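Local coordinates for protein kojibiose phosphorylase (Gut metagenome, PDB 6W0P) that belongs to glycoside hydrolase family 65 and is a carbohydrate-active phosphorylase with a beta-rich N-terminal domain and a helical catalytic domain, at residues A[15-20]-A[114-119]. Residues are numbered along the deposited sequence; the frame is centred on the assembly and turned at random.
Sequences RIVENN and KRILDL
Glu18 and Arg115, a hydrogen-bonded pair on neighbouring antiparallel strands, reach out side by side from the same sheet face and join in a buried salt bridge. Glu18 OE1 takes NE of Arg115 at 2.7 Å, nearly along its C-O axis, and NH2 of Arg115 at 3.0 Å through its syn lone pair. The carboxylate and guanidinium planes are 15° apart, and OE1 lies within the latter, at its edge. CG of Glu18 stands anti to the backbone N (chi1 -172°) and the chain runs on extended, bringing the acid alongside the arginine. The opposite charges probably offset each other's cost of burial; His22 binds Glu18 OE2, while Tyr124 OH holds Arg115 NH1 and Phe33 adds a cation-pi contact.

On this face too, branched Ile16 meets Leu117, CB to CB at 4.3 Å, where apolar bulk suits the interior. The other face is more open: the Arg15 chain slants across Ile116, NH1 lying 3.8 Å from Ile116 CD1, and a water links NH1 to Asp118 OD2. Arg15 NE forms a salt bridge with Glu12, and Asp118 OD2 one with Arg120. Exposed Lys114 suits its site by laying aliphatic CE 3.7 Å from Val17 CG1.

Paired backbone bonds at Ile16-Leu117 and Glu18-Arg115 bind the strands. Strand 15-19 lies between edge strand 10-11 and strand 109-118 of the large antiparallel sheet; helix 308-324 packs on Ile16 and Leu117, and helix 26-32 touches the salt bridge.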
loop_
_atom_site.group_PDB
_atom_site.type_symbol
_atom_site.label_atom_id
_atom_site.label_comp_id
_atom_site.label_asym_id
_atom_site.label_seq_id
_atom_site.Cartn_x
_atom_site.Cartn_y
_atom_site.Cartn_z
ATOM N N ARG A 15 -19.370 33.150 -24.808
ATOM C CA ARG A 15 -18.546 32.221 -25.613
ATOM C C ARG A 15 -17.137 32.104 -25.027
ATOM O O ARG A 15 -16.652 33.059 -24.404
ATOM C CB ARG A 15 -18.463 32.701 -27.066
ATOM C CG ARG A 15 -19.789 33.171 -27.646
ATOM C CD ARG A 15 -19.707 33.271 -29.159
ATOM N NE ARG A 15 -18.774 34.304 -29.557
ATOM C CZ ARG A 15 -18.337 34.510 -30.805
ATOM N NH1 ARG A 15 -18.764 33.757 -31.810
ATOM N NH2 ARG A 15 -17.496 35.506 -31.034
ATOM N N ILE A 16 -16.511 30.950 -25.223
ATOM C CA ILE A 16 -15.053 30.750 -25.038
ATOM C C ILE A 16 -14.479 30.808 -26.448
ATOM O O ILE A 16 -15.024 30.090 -27.362
ATOM C CB ILE A 16 -14.750 29.425 -24.320
ATOM C CG1 ILE A 16 -15.641 29.185 -23.095
ATOM C CG2 ILE A 16 -13.286 29.349 -23.943
ATOM C CD1 ILE A 16 -15.599 30.307 -22.055
ATOM N N VAL A 17 -13.482 31.652 -26.657
ATOM C CA VAL A 17 -12.842 31.830 -27.986
ATOM C C VAL A 17 -11.337 31.622 -27.836
ATOM O O VAL A 17 -10.733 32.266 -26.939
ATOM C CB VAL A 17 -13.181 33.204 -28.590
ATOM C CG1 VAL A 17 -12.496 33.404 -29.947
ATOM C CG2 VAL A 17 -14.679 33.346 -28.743
ATOM N N GLU A 18 -10.762 30.767 -28.686
ATOM C CA GLU A 18 -9.287 30.673 -28.878
ATOM C C GLU A 18 -8.942 31.385 -30.190
ATOM O O GLU A 18 -9.446 30.964 -31.215
ATOM C CB GLU A 18 -8.795 29.222 -28.878
ATOM C CG GLU A 18 -7.273 29.103 -28.866
ATOM C CD GLU A 18 -6.710 27.704 -29.085
ATOM O OE1 GLU A 18 -7.497 26.765 -29.413
ATOM O OE2 GLU A 18 -5.484 27.545 -28.879
ATOM N N ASN A 19 -8.192 32.476 -30.113
ATOM C CA ASN A 19 -7.705 33.270 -31.273
ATOM C C ASN A 19 -6.312 32.740 -31.622
ATOM O O ASN A 19 -5.403 32.919 -30.797
ATOM C CB ASN A 19 -7.625 34.771 -30.956
ATOM C CG ASN A 19 -8.902 35.547 -31.210
ATOM O OD1 ASN A 19 -9.921 34.978 -31.604
ATOM N ND2 ASN A 19 -8.864 36.852 -30.977
ATOM N N ASN A 20 -6.165 32.096 -32.781
ATOM C CA ASN A 20 -4.929 31.360 -33.166
ATOM C C ASN A 20 -4.861 30.043 -32.383
ATOM O O ASN A 20 -5.395 29.983 -31.254
ATOM C CB ASN A 20 -3.648 32.178 -32.947
ATOM C CG ASN A 20 -3.674 33.508 -33.670
ATOM O OD1 ASN A 20 -4.083 33.594 -34.834
ATOM N ND2 ASN A 20 -3.223 34.551 -32.988
ATOM N N LYS A 114 -9.482 29.922 -35.527
ATOM C CA LYS A 114 -10.345 30.428 -34.438
ATOM C C LYS A 114 -11.175 29.242 -33.951
ATOM O O LYS A 114 -11.716 28.536 -34.810
ATOM C CB LYS A 114 -11.157 31.621 -34.956
ATOM C CG LYS A 114 -12.125 32.235 -33.964
ATOM C CD LYS A 114 -12.663 33.569 -34.449
ATOM C CE LYS A 114 -13.451 34.335 -33.403
ATOM N NZ LYS A 114 -13.319 35.805 -33.585
ATOM N N ARG A 115 -11.181 29.010 -32.637
ATOM C CA ARG A 115 -11.973 27.968 -31.929
ATOM C C ARG A 115 -13.043 28.670 -31.081
ATOM O O ARG A 115 -12.674 29.597 -30.328
ATOM C CB ARG A 115 -11.043 27.150 -31.030
ATOM C CG ARG A 115 -11.544 25.750 -30.742
ATOM C CD ARG A 115 -10.922 25.116 -29.515
ATOM N NE ARG A 115 -9.482 24.943 -29.620
ATOM C CZ ARG A 115 -8.832 23.788 -29.731
ATOM N NH1 ARG A 115 -9.461 22.629 -29.776
ATOM N NH2 ARG A 115 -7.518 23.799 -29.791
ATOM N N ILE A 116 -14.307 28.260 -31.189
ATOM C CA ILE A 116 -15.450 28.908 -30.475
ATOM C C ILE A 116 -16.316 27.853 -29.793
ATOM O O ILE A 116 -16.756 26.912 -30.460
ATOM C CB ILE A 116 -16.301 29.756 -31.429
ATOM C CG1 ILE A 116 -15.443 30.781 -32.165
ATOM C CG2 ILE A 116 -17.442 30.413 -30.667
ATOM C CD1 ILE A 116 -16.153 31.489 -33.299
ATOM N N LEU A 117 -16.584 28.027 -28.500
ATOM C CA LEU A 117 -17.672 27.295 -27.810
ATOM C C LEU A 117 -18.738 28.347 -27.505
ATOM O O LEU A 117 -18.418 29.344 -26.833
ATOM C CB LEU A 117 -17.114 26.602 -26.567
ATOM C CG LEU A 117 -18.158 25.988 -25.627
ATOM C CD1 LEU A 117 -18.886 24.844 -26.297
ATOM C CD2 LEU A 117 -17.527 25.503 -24.338
ATOM N N ASP A 118 -19.943 28.188 -28.037
ATOM C CA ASP A 118 -21.047 29.139 -27.749
ATOM C C ASP A 118 -21.831 28.624 -26.536
ATOM O O ASP A 118 -22.514 27.611 -26.644
ATOM C CB ASP A 118 -21.932 29.344 -28.975
ATOM C CG ASP A 118 -22.770 30.596 -28.860
ATOM O OD1 ASP A 118 -23.267 30.842 -27.741
ATOM O OD2 ASP A 118 -22.885 31.328 -29.893
ATOM N N LEU A 119 -21.753 29.323 -25.416
ATOM C CA LEU A 119 -22.372 28.852 -24.150
ATOM C C LEU A 119 -23.909 28.917 -24.226
ATOM O O LEU A 119 -24.537 28.344 -23.329
ATOM C CB LEU A 119 -21.835 29.674 -22.989
ATOM C CG LEU A 119 -20.322 29.672 -22.782
ATOM C CD1 LEU A 119 -19.982 30.606 -21.647
ATOM C CD2 LEU A 119 -19.774 28.267 -22.500
HETATM O O HOH W 1 -20.958 31.617 -31.840
HETATM O O HOH W 2 -5.052 25.174 -28.176
#